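Local atomic coordinates of ribosomal protein s2-related protein (PDB entry 2JH3), a protein that carries a [4Fe-4S] iron-sulfur cluster beside chelatase-like domains and may act as a sirohydrochlorin ferrochelatase. Residues Thr144-Ala150 against Gly172-Glu178; Gly205-Pro211 against Pro239-Gly245; Leu426-Trp431 against Leu448-Ala453. All blocks are in the same frame, centred on the assembly; numbering follows the deposited sequence.

Overall arrangement
Interactions 1 and 2 belong to one five-stranded parallel sheet of the second CbiX-like region: strands 144-149 and 207-211 are neighbours in it, and the centres of the two contacts lie about 10 Å apart. Interaction 1 is the more buried, mostly aliphatic, with helices on one face; interaction 2 reaches the edge strand 241-243, where prolines, a histidine and a glutamine appear. Interaction 3 stands on the opposite side of the chain's centre, about 45 Å and 49 Å from the centres of the other two. There a pair of short parallel strands supports an iron-sulfur cluster, and sulfur, indole, guanidinium and water join the aliphatic packing.

Interaction 1: residues Thr144-Ala150 against Gly172-Glu178; sequences TLLLLAA and GVEVVLE
Leu147 and Val173 meet through methyl groups, Leu147 CD1 lying 3.9 Å from Val173 CG1 on the face they share with Leu145, Val175 and Ala149. Leu145 and Val173 run side by side, with Leu145 CB 4.0 Å from Val173 CG2, while Leu145 and Leu147 also touch helices 155-167 and 122-133. Aliphatic side chains suit this layer because they bring no polar group of their own, and the backbone's are paired in the sheet. Six backbone hydrogen bonds join the parallel strands; the bond from Leu147 N to Glu174 O is 2.9 Å long.

The other face is just as apolar in the buried middle, where Leu148 packs on Val176. Leu148 has CG anti to its backbone N (chi1 -176°), and its CD1 comes near the backbone of the next residues, 3.4 Å from Glu178 N. The packing opens at the side chain of Glu174, which touches Leu146 CD1 through CB alone, at 4.1 Å, and then bends at chi2, leading its carboxylate away, as fits a charged residue at a partly exposed place. Past the strand ends comes a last close point: Glu178 N bonds to Ala149 O at 2.8 Å, and its extended side chain lies against exposed Ala150. Strand 144-149, helix 155-167 and strand 172-177 together form a beta-alpha-beta crossover unit, the building block of the chelatase-type alpha/beta fold.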
loop_
_atom_site.group_PDB
_atom_site.type_symbol
_atom_site.label_atom_id
_atom_site.label_comp_id
_atom_site.label_asym_id
_atom_site.label_seq_id
_atom_site.Cartn_x
_atom_site.Cartn_y
_atom_site.Cartn_z
ATOM N N THR A 144 38.138 28.210 -18.034
ATOM C CA THR A 144 36.851 28.671 -18.570
ATOM C C THR A 144 35.739 28.028 -17.741
ATOM O O THR A 144 35.786 26.820 -17.408
ATOM C CB THR A 144 36.607 28.367 -20.093
ATOM O OG1 THR A 144 37.672 28.886 -20.849
ATOM C CG2 THR A 144 35.357 29.022 -20.606
ATOM N N LEU A 145 34.772 28.898 -17.412
ATOM C CA LEU A 145 33.655 28.606 -16.504
ATOM C C LEU A 145 32.497 28.258 -17.386
ATOM O O LEU A 145 32.058 29.080 -18.147
ATOM C CB LEU A 145 33.238 29.866 -15.735
ATOM C CG LEU A 145 32.568 29.645 -14.358
ATOM C CD1 LEU A 145 31.694 30.770 -14.024
ATOM C CD2 LEU A 145 31.903 28.301 -14.162
ATOM N N LEU A 146 32.020 27.035 -17.296
ATOM C CA LEU A 146 30.855 26.640 -18.065
ATOM C C LEU A 146 29.661 26.483 -17.111
ATOM O O LEU A 146 29.769 25.809 -16.113
ATOM C CB LEU A 146 31.132 25.286 -18.742
ATOM C CG LEU A 146 31.719 25.193 -20.157
ATOM C CD1 LEU A 146 32.334 26.419 -20.663
ATOM C CD2 LEU A 146 32.670 23.988 -20.202
ATOM N N LEU A 147 28.519 27.045 -17.500
ATOM C CA LEU A 147 27.297 27.038 -16.686
ATOM C C LEU A 147 26.239 26.221 -17.431
ATOM O O LEU A 147 25.810 26.614 -18.507
ATOM C CB LEU A 147 26.783 28.472 -16.478
ATOM C CG LEU A 147 27.811 29.439 -15.849
ATOM C CD1 LEU A 147 27.251 30.825 -15.706
ATOM C CD2 LEU A 147 28.300 28.930 -14.541
ATOM N N LEU A 148 25.812 25.107 -16.838
ATOM C CA LEU A 148 24.792 24.243 -17.437
ATOM C C LEU A 148 23.336 24.665 -17.081
ATOM O O LEU A 148 22.992 24.692 -15.938
ATOM C CB LEU A 148 25.046 22.828 -16.972
ATOM C CG LEU A 148 24.171 21.733 -17.546
ATOM C CD1 LEU A 148 24.396 21.574 -19.061
ATOM C CD2 LEU A 148 24.457 20.474 -16.800
ATOM N N ALA A 149 22.536 25.059 -18.068
ATOM C CA ALA A 149 21.082 25.219 -17.910
ATOM C C ALA A 149 20.273 24.000 -18.327
ATOM O O ALA A 149 20.628 23.285 -19.280
ATOM C CB ALA A 149 20.608 26.365 -18.680
ATOM N N ALA A 150 19.130 23.817 -17.662
ATOM C CA ALA A 150 18.260 22.656 -17.893
ATOM C C ALA A 150 17.575 22.712 -19.231
ATOM O O ALA A 150 17.409 21.690 -19.904
ATOM C CB ALA A 150 17.196 22.570 -16.769
ATOM N N GLY A 172 37.008 32.666 -19.110
ATOM C CA GLY A 172 35.827 33.179 -19.774
ATOM C C GLY A 172 34.590 32.522 -19.147
ATOM O O GLY A 172 34.719 31.674 -18.264
ATOM N N VAL A 173 33.420 32.924 -19.621
ATOM C CA VAL A 173 32.137 32.356 -19.132
ATOM C C VAL A 173 31.157 32.072 -20.254
ATOM O O VAL A 173 30.776 32.958 -21.026
ATOM C CB VAL A 173 31.465 33.253 -18.027
ATOM C CG1 VAL A 173 30.294 32.495 -17.386
ATOM C CG2 VAL A 173 32.496 33.624 -16.933
ATOM N N GLU A 174 30.740 30.811 -20.334
ATOM C CA GLU A 174 29.720 30.365 -21.325
ATOM C C GLU A 174 28.586 29.509 -20.682
ATOM O O GLU A 174 28.861 28.656 -19.831
ATOM C CB GLU A 174 30.398 29.519 -22.413
ATOM C CG GLU A 174 31.611 30.205 -23.095
ATOM C CD GLU A 174 31.236 31.478 -23.832
ATOM O OE1 GLU A 174 30.029 31.626 -24.186
ATOM O OE2 GLU A 174 32.142 32.337 -24.038
ATOM N N VAL A 175 27.363 29.705 -21.161
ATOM C CA VAL A 175 26.191 28.863 -20.843
ATOM C C VAL A 175 26.107 27.708 -21.845
ATOM O O VAL A 175 26.310 27.913 -23.003
ATOM C CB VAL A 175 24.824 29.699 -20.888
ATOM C CG1 VAL A 175 23.594 28.844 -20.636
ATOM C CG2 VAL A 175 24.868 30.883 -19.908
ATOM N N VAL A 176 25.850 26.503 -21.374
ATOM C CA VAL A 176 25.585 25.349 -22.232
ATOM C C VAL A 176 24.321 24.627 -21.713
ATOM O O VAL A 176 23.973 24.771 -20.550
ATOM C CB VAL A 176 26.785 24.365 -22.287
ATOM C CG1 VAL A 176 27.952 25.015 -22.946
ATOM C CG2 VAL A 176 27.179 23.938 -20.960
ATOM N N LEU A 177 23.695 23.809 -22.564
ATOM C CA LEU A 177 22.393 23.241 -22.278
ATOM C C LEU A 177 22.426 21.749 -22.038
ATOM O O LEU A 177 23.124 20.996 -22.752
ATOM C CB LEU A 177 21.455 23.474 -23.454
ATOM C CG LEU A 177 21.008 24.870 -23.820
ATOM C CD1 LEU A 177 19.779 24.704 -24.667
ATOM C CD2 LEU A 177 20.692 25.732 -22.584
ATOM N N GLU A 178 21.611 21.315 -21.075
ATOM C CA GLU A 178 21.339 19.900 -20.890
ATOM C C GLU A 178 20.862 19.287 -22.224
ATOM O O GLU A 178 20.253 19.968 -23.052
ATOM C CB GLU A 178 20.279 19.711 -19.820
ATOM C CG GLU A 178 20.829 19.606 -18.412
ATOM C CD GLU A 178 19.774 19.163 -17.389
ATOM O OE1 GLU A 178 18.595 19.572 -17.518
ATOM O OE2 GLU A 178 20.123 18.407 -16.462
#

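Interaction 2: residues Gly205-Pro211 against Pro239-Gly245; sequences GQAVLVP and PPLHVGG
Gln206 reaches over Pro240 toward the ring of His242, and its side chain can be followed atom by atom. CB lies 4.1 Å from the carbonyl oxygen of Pro240. CG, set anti to the carbonyl carbon (chi1 -72°), rests 3.8 Å from Pro240 CG, the two side chains crossing at about a right angle. Because the chain stays extended beyond CG, CD arrives at the edge of the imidazole, in its plane. At the tip, NE2 stands 3.0 Å from His242 NE2, with the amide turned 82° from the ring. Gln206 OE1 is farther from the same His242 NE2, at 3.7 Å. A long, flexible amide suits this place, since its methylenes pack on proline while its polar end reaches the imidazole.

Next along the strands, the backbones join. Ala207 N donates to Pro240 O, and Ala207 O accepts from His242 N at 2.9 Å; the register continues with Leu209 N to His242 O and Gly244 N to Leu209 O. Proline has no N-H to give, yet its carbonyl still accepts, so Pro240 can stand where the pairing begins. On the face of Ala207, Leu209, Leu241 and Val243, Leu241 CD1 presses to 3.5 Å from Ala207 CB, closer than usual for two carbons; the small methyl of alanine lets the leucine come in over it.

Strand 241-243 is the outermost on this side, while strand 207-211 has strand 144-149 as its other neighbour. Helix 218-234, which connects the two strands in a beta-alpha-beta unit, packs on Leu241 and Val243 through Leu228, whereas helix 122-133 meets Val208, Val210 and His242 from the other face.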
loop_
_atom_site.group_PDB
_atom_site.type_symbol
_atom_site.label_atom_id
_atom_site.label_comp_id
_atom_site.label_asym_id
_atom_site.label_seq_id
_atom_site.Cartn_x
_atom_site.Cartn_y
_atom_site.Cartn_z
ATOM N N GLY A 205 43.003 26.546 -21.657
ATOM C CA GLY A 205 43.513 25.206 -21.562
ATOM C C GLY A 205 42.870 24.341 -20.520
ATOM O O GLY A 205 43.275 23.192 -20.348
ATOM N N GLN A 206 41.918 24.903 -19.769
ATOM C CA GLN A 206 41.063 24.115 -18.849
ATOM C C GLN A 206 39.668 24.718 -18.741
ATOM O O GLN A 206 39.434 25.877 -19.149
ATOM C CB GLN A 206 41.632 24.046 -17.462
ATOM C CG GLN A 206 42.827 23.187 -17.343
ATOM C CD GLN A 206 42.991 22.716 -15.922
ATOM O OE1 GLN A 206 43.053 23.528 -14.997
ATOM N NE2 GLN A 206 43.017 21.393 -15.733
ATOM N N ALA A 207 38.759 23.886 -18.223
ATOM C CA ALA A 207 37.353 24.273 -18.043
ATOM C C ALA A 207 36.790 23.677 -16.761
ATOM O O ALA A 207 37.218 22.610 -16.323
ATOM C CB ALA A 207 36.533 23.815 -19.255
ATOM N N VAL A 208 35.810 24.385 -16.173
ATOM C CA VAL A 208 35.037 23.891 -15.003
ATOM C C VAL A 208 33.491 24.031 -15.272
ATOM O O VAL A 208 32.997 25.082 -15.703
ATOM C CB VAL A 208 35.461 24.567 -13.663
ATOM C CG1 VAL A 208 35.282 26.075 -13.736
ATOM C CG2 VAL A 208 34.735 23.899 -12.447
ATOM N N LEU A 209 32.779 22.931 -15.081
ATOM C CA LEU A 209 31.366 22.940 -15.326
ATOM C C LEU A 209 30.618 23.064 -13.982
ATOM O O LEU A 209 30.796 22.253 -13.073
ATOM C CB LEU A 209 30.947 21.682 -16.061
ATOM C CG LEU A 209 29.466 21.532 -16.346
ATOM C CD1 LEU A 209 29.022 22.484 -17.427
ATOM C CD2 LEU A 209 29.200 20.147 -16.773
ATOM N N VAL A 210 29.815 24.105 -13.901
ATOM C CA VAL A 210 28.850 24.283 -12.801
ATOM C C VAL A 210 27.397 24.218 -13.329
ATOM O O VAL A 210 26.905 25.118 -14.011
ATOM C CB VAL A 210 29.141 25.560 -11.949
ATOM C CG1 VAL A 210 28.023 25.820 -10.836
ATOM C CG2 VAL A 210 30.496 25.417 -11.291
ATOM N N PRO A 211 26.719 23.141 -12.986
ATOM C CA PRO A 211 25.301 23.018 -13.171
ATOM C C PRO A 211 24.478 24.020 -12.365
ATOM O O PRO A 211 24.559 24.041 -11.097
ATOM C CB PRO A 211 25.009 21.576 -12.719
ATOM C CG PRO A 211 26.356 20.881 -12.786
ATOM C CD PRO A 211 27.274 21.940 -12.332
ATOM N N PRO A 239 40.259 20.359 -23.795
ATOM C CA PRO A 239 41.050 20.400 -22.550
ATOM C C PRO A 239 40.388 19.664 -21.407
ATOM O O PRO A 239 39.226 19.239 -21.536
ATOM C CB PRO A 239 41.124 21.894 -22.222
ATOM C CG PRO A 239 39.989 22.532 -22.929
ATOM C CD PRO A 239 39.568 21.636 -24.067
ATOM N N PRO A 240 41.090 19.523 -20.268
ATOM C CA PRO A 240 40.489 18.798 -19.149
ATOM C C PRO A 240 39.275 19.579 -18.567
ATOM O O PRO A 240 39.303 20.790 -18.488
ATOM C CB PRO A 240 41.622 18.684 -18.120
ATOM C CG PRO A 240 42.726 19.561 -18.607
ATOM C CD PRO A 240 42.413 20.085 -19.958
ATOM N N LEU A 241 38.211 18.857 -18.240
ATOM C CA LEU A 241 36.977 19.451 -17.673
ATOM C C LEU A 241 36.818 18.980 -16.244
ATOM O O LEU A 241 36.654 17.783 -16.010
ATOM C CB LEU A 241 35.740 18.996 -18.438
ATOM C CG LEU A 241 34.451 19.706 -17.979
ATOM C CD1 LEU A 241 34.522 21.200 -18.243
ATOM C CD2 LEU A 241 33.260 19.111 -18.704
ATOM N N HIS A 242 36.809 19.913 -15.306
ATOM C CA HIS A 242 36.383 19.568 -13.949
ATOM C C HIS A 242 34.855 19.781 -13.762
ATOM O O HIS A 242 34.312 20.859 -14.002
ATOM C CB HIS A 242 37.213 20.339 -12.934
ATOM C CG HIS A 242 38.672 20.360 -13.267
ATOM N ND1 HIS A 242 39.513 19.297 -12.998
ATOM C CD2 HIS A 242 39.424 21.301 -13.883
ATOM C CE1 HIS A 242 40.733 19.602 -13.423
ATOM N NE2 HIS A 242 40.702 20.807 -13.969
ATOM N N VAL A 243 34.179 18.728 -13.328
ATOM C CA VAL A 243 32.746 18.783 -13.138
ATOM C C VAL A 243 32.315 18.904 -11.660
ATOM O O VAL A 243 32.573 18.022 -10.815
ATOM C CB VAL A 243 32.066 17.615 -13.836
ATOM C CG1 VAL A 243 30.504 17.696 -13.670
ATOM C CG2 VAL A 243 32.431 17.667 -15.312
ATOM N N GLY A 244 31.639 20.028 -11.408
ATOM C CA GLY A 244 31.101 20.387 -10.094
ATOM C C GLY A 244 29.696 19.828 -9.998
ATOM O O GLY A 244 29.054 19.481 -11.011
ATOM N N GLY A 245 29.265 19.686 -8.757
ATOM C CA GLY A 245 27.892 19.378 -8.435
ATOM C C GLY A 245 27.076 20.636 -8.620
ATOM O O GLY A 245 27.630 21.705 -8.819
#

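Interaction 3: residues Leu426-Trp431 against Leu448-Ala453; sequences LRTRLW and LPCAEA. With SF4 (iron/sulfur cluster), chain E.
The carbonyl oxygen of Pro449 is gripped by two donors: water 2 at 2.6 Å, and, in a weak bond bent to 123°, Arg427 NE at 3.3 Å. The same water accepts from Arg427 NE in the plane of the guanidinium, so it bridges the two residues. Arginine suits this place because its aliphatic part lies along Cys450 CB and passes close to Pro449 O while its charged end goes on to a salt bridge with Glu52.

Two short parallel strands carry these groups. Cys450 N donates to Thr428 O at 2.8 Å, and Thr428 N bonds to Leu448 O. The Leu430 and Pro449 side chains lie side by side, CD2 of Leu430 3.7 Å from CB of Pro449.

With SG opposite the backbone N (chi1 178°), Cys450 turns its sulfur toward the cluster and binds iron FE1 at 2.3 Å. The sulfur also meets the edge of the Trp431 indole, 3.4 Å from NE1. Ala453 CB lies over the six-membered ring in a CH-pi contact, while Arg429 CB sits over the opposite face, toward its rim. The indole meets the cluster edge-on, Trp431 CZ2 being 4.0 Å from S3. Cys422, Cys425 and Cys454 complete the cysteine ligation. A weak bond from Glu452 N may ease the charge on the Cys450 sulfur, and Arg427 may add a modest field, partly offset by Glu52.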
loop_
_atom_site.group_PDB
_atom_site.type_symbol
_atom_site.label_atom_id
_atom_site.label_comp_id
_atom_site.label_asym_id
_atom_site.label_seq_id
_atom_site.Cartn_x
_atom_site.Cartn_y
_atom_site.Cartn_z
ATOM N N LEU A 426 -4.248 7.792 5.677
ATOM C CA LEU A 426 -4.968 7.945 6.980
ATOM C C LEU A 426 -6.167 8.907 6.998
ATOM O O LEU A 426 -7.080 8.857 7.860
ATOM C CB LEU A 426 -3.975 8.419 8.017
ATOM C CG LEU A 426 -3.138 7.455 8.926
ATOM C CD1 LEU A 426 -3.204 6.053 8.620
ATOM C CD2 LEU A 426 -1.700 7.955 9.292
ATOM N N ARG A 427 -6.116 9.874 6.113
ATOM C CA ARG A 427 -7.060 10.978 6.143
ATOM C C ARG A 427 -8.420 10.587 5.594
ATOM O O ARG A 427 -8.566 9.545 4.902
ATOM C CB ARG A 427 -6.486 12.157 5.349
ATOM C CG ARG A 427 -5.321 12.803 6.005
ATOM C CD ARG A 427 -4.906 14.012 5.188
ATOM N NE ARG A 427 -4.058 15.028 5.872
ATOM C CZ ARG A 427 -2.821 15.392 5.572
ATOM N NH1 ARG A 427 -2.284 16.435 6.178
ATOM N NH2 ARG A 427 -2.158 14.823 4.574
ATOM N N THR A 428 -9.412 11.410 5.957
ATOM C CA THR A 428 -10.828 11.307 5.545
ATOM C C THR A 428 -11.156 12.537 4.665
ATOM O O THR A 428 -11.029 13.671 5.108
ATOM C CB THR A 428 -11.776 11.324 6.801
ATOM O OG1 THR A 428 -11.550 10.143 7.602
ATOM C CG2 THR A 428 -13.251 11.279 6.388
ATOM N N ARG A 429 -11.537 12.261 3.416
ATOM C CA ARG A 429 -11.794 13.304 2.368
ATOM C C ARG A 429 -13.051 14.081 2.592
ATOM O O ARG A 429 -14.097 13.816 2.029
ATOM C CB ARG A 429 -11.680 12.695 0.962
ATOM C CG ARG A 429 -12.546 11.508 0.666
ATOM C CD ARG A 429 -12.087 10.879 -0.649
ATOM N NE ARG A 429 -12.875 9.718 -1.109
ATOM C CZ ARG A 429 -12.663 8.474 -0.695
ATOM N NH1 ARG A 429 -13.372 7.487 -1.210
ATOM N NH2 ARG A 429 -11.718 8.185 0.214
ATOM N N LEU A 430 -12.930 15.116 3.403
ATOM C CA LEU A 430 -14.025 16.019 3.714
ATOM C C LEU A 430 -14.602 16.690 2.457
ATOM O O LEU A 430 -15.804 16.988 2.360
ATOM C CB LEU A 430 -13.501 17.099 4.617
ATOM C CG LEU A 430 -13.711 17.017 6.128
ATOM C CD1 LEU A 430 -13.939 15.639 6.732
ATOM C CD2 LEU A 430 -12.697 17.895 6.830
ATOM N N TRP A 431 -13.714 16.897 1.506
ATOM C CA TRP A 431 -14.027 17.614 0.285
ATOM C C TRP A 431 -14.918 16.767 -0.618
ATOM O O TRP A 431 -15.452 17.266 -1.594
ATOM C CB TRP A 431 -12.739 18.007 -0.446
ATOM C CG TRP A 431 -11.778 16.817 -0.781
ATOM C CD1 TRP A 431 -10.712 16.433 -0.033
ATOM C CD2 TRP A 431 -11.807 15.947 -1.909
ATOM N NE1 TRP A 431 -10.115 15.332 -0.572
ATOM C CE2 TRP A 431 -10.733 15.033 -1.751
ATOM C CE3 TRP A 431 -12.622 15.845 -3.060
ATOM C CZ2 TRP A 431 -10.466 14.011 -2.671
ATOM C CZ3 TRP A 431 -12.309 14.861 -3.999
ATOM C CH2 TRP A 431 -11.256 13.960 -3.800
ATOM N N LEU A 448 -7.981 11.717 10.922
ATOM C CA LEU A 448 -7.302 12.879 10.402
ATOM C C LEU A 448 -8.083 13.444 9.242
ATOM O O LEU A 448 -8.470 12.704 8.388
ATOM C CB LEU A 448 -5.925 12.475 9.900
ATOM C CG LEU A 448 -4.801 12.014 10.825
ATOM C CD1 LEU A 448 -5.025 10.686 11.394
ATOM C CD2 LEU A 448 -3.563 11.911 10.031
ATOM N N PRO A 449 -8.348 14.730 9.235
ATOM C CA PRO A 449 -9.041 15.273 8.020
ATOM C C PRO A 449 -8.208 15.563 6.793
ATOM O O PRO A 449 -7.029 15.926 6.877
ATOM C CB PRO A 449 -9.649 16.568 8.537
ATOM C CG PRO A 449 -8.738 17.009 9.693
ATOM C CD PRO A 449 -8.164 15.759 10.295
ATOM N N CYS A 450 -8.840 15.418 5.629
ATOM C CA CYS A 450 -8.296 15.813 4.339
ATOM C C CYS A 450 -9.180 16.949 3.819
ATOM O O CYS A 450 -10.402 16.751 3.609
ATOM C CB CYS A 450 -8.249 14.701 3.300
ATOM S SG CYS A 450 -7.599 15.336 1.729
ATOM N N ALA A 451 -8.574 18.146 3.657
ATOM C CA ALA A 451 -9.334 19.329 3.331
ATOM C C ALA A 451 -9.342 19.591 1.825
ATOM O O ALA A 451 -10.069 20.491 1.357
ATOM C CB ALA A 451 -8.749 20.563 4.104
ATOM N N GLU A 452 -8.544 18.836 1.051
ATOM C CA GLU A 452 -8.382 19.168 -0.387
ATOM C C GLU A 452 -7.661 17.995 -1.084
ATOM O O GLU A 452 -6.725 17.394 -0.510
ATOM C CB GLU A 452 -7.605 20.504 -0.608
ATOM C CG GLU A 452 -7.653 20.910 -2.077
ATOM C CD GLU A 452 -7.050 22.226 -2.375
ATOM O OE1 GLU A 452 -6.471 22.828 -1.471
ATOM O OE2 GLU A 452 -7.208 22.655 -3.504
ATOM N N ALA A 453 -8.108 17.659 -2.288
ATOM C CA ALA A 453 -7.441 16.732 -3.099
ATOM C C ALA A 453 -5.982 17.104 -3.283
ATOM O O ALA A 453 -5.650 18.211 -3.711
ATOM C CB ALA A 453 -8.138 16.555 -4.419
HETATM FE FE1 SF4 E . -6.519 13.569 0.815
HETATM FE FE2 SF4 E . -4.553 12.765 -0.875
HETATM FE FE3 SF4 E . -4.982 11.472 1.461
HETATM FE FE4 SF4 E . -6.789 11.232 -0.576
HETATM S S1 SF4 E . -4.586 10.487 -0.611
HETATM S S2 SF4 E . -7.310 11.608 1.638
HETATM S S3 SF4 E . -6.723 13.371 -1.477
HETATM S S4 SF4 E . -4.184 13.619 1.256
HETATM O O HOH W 1 -9.290 9.728 9.138
HETATM O O HOH W 2 -4.882 16.203 8.262
#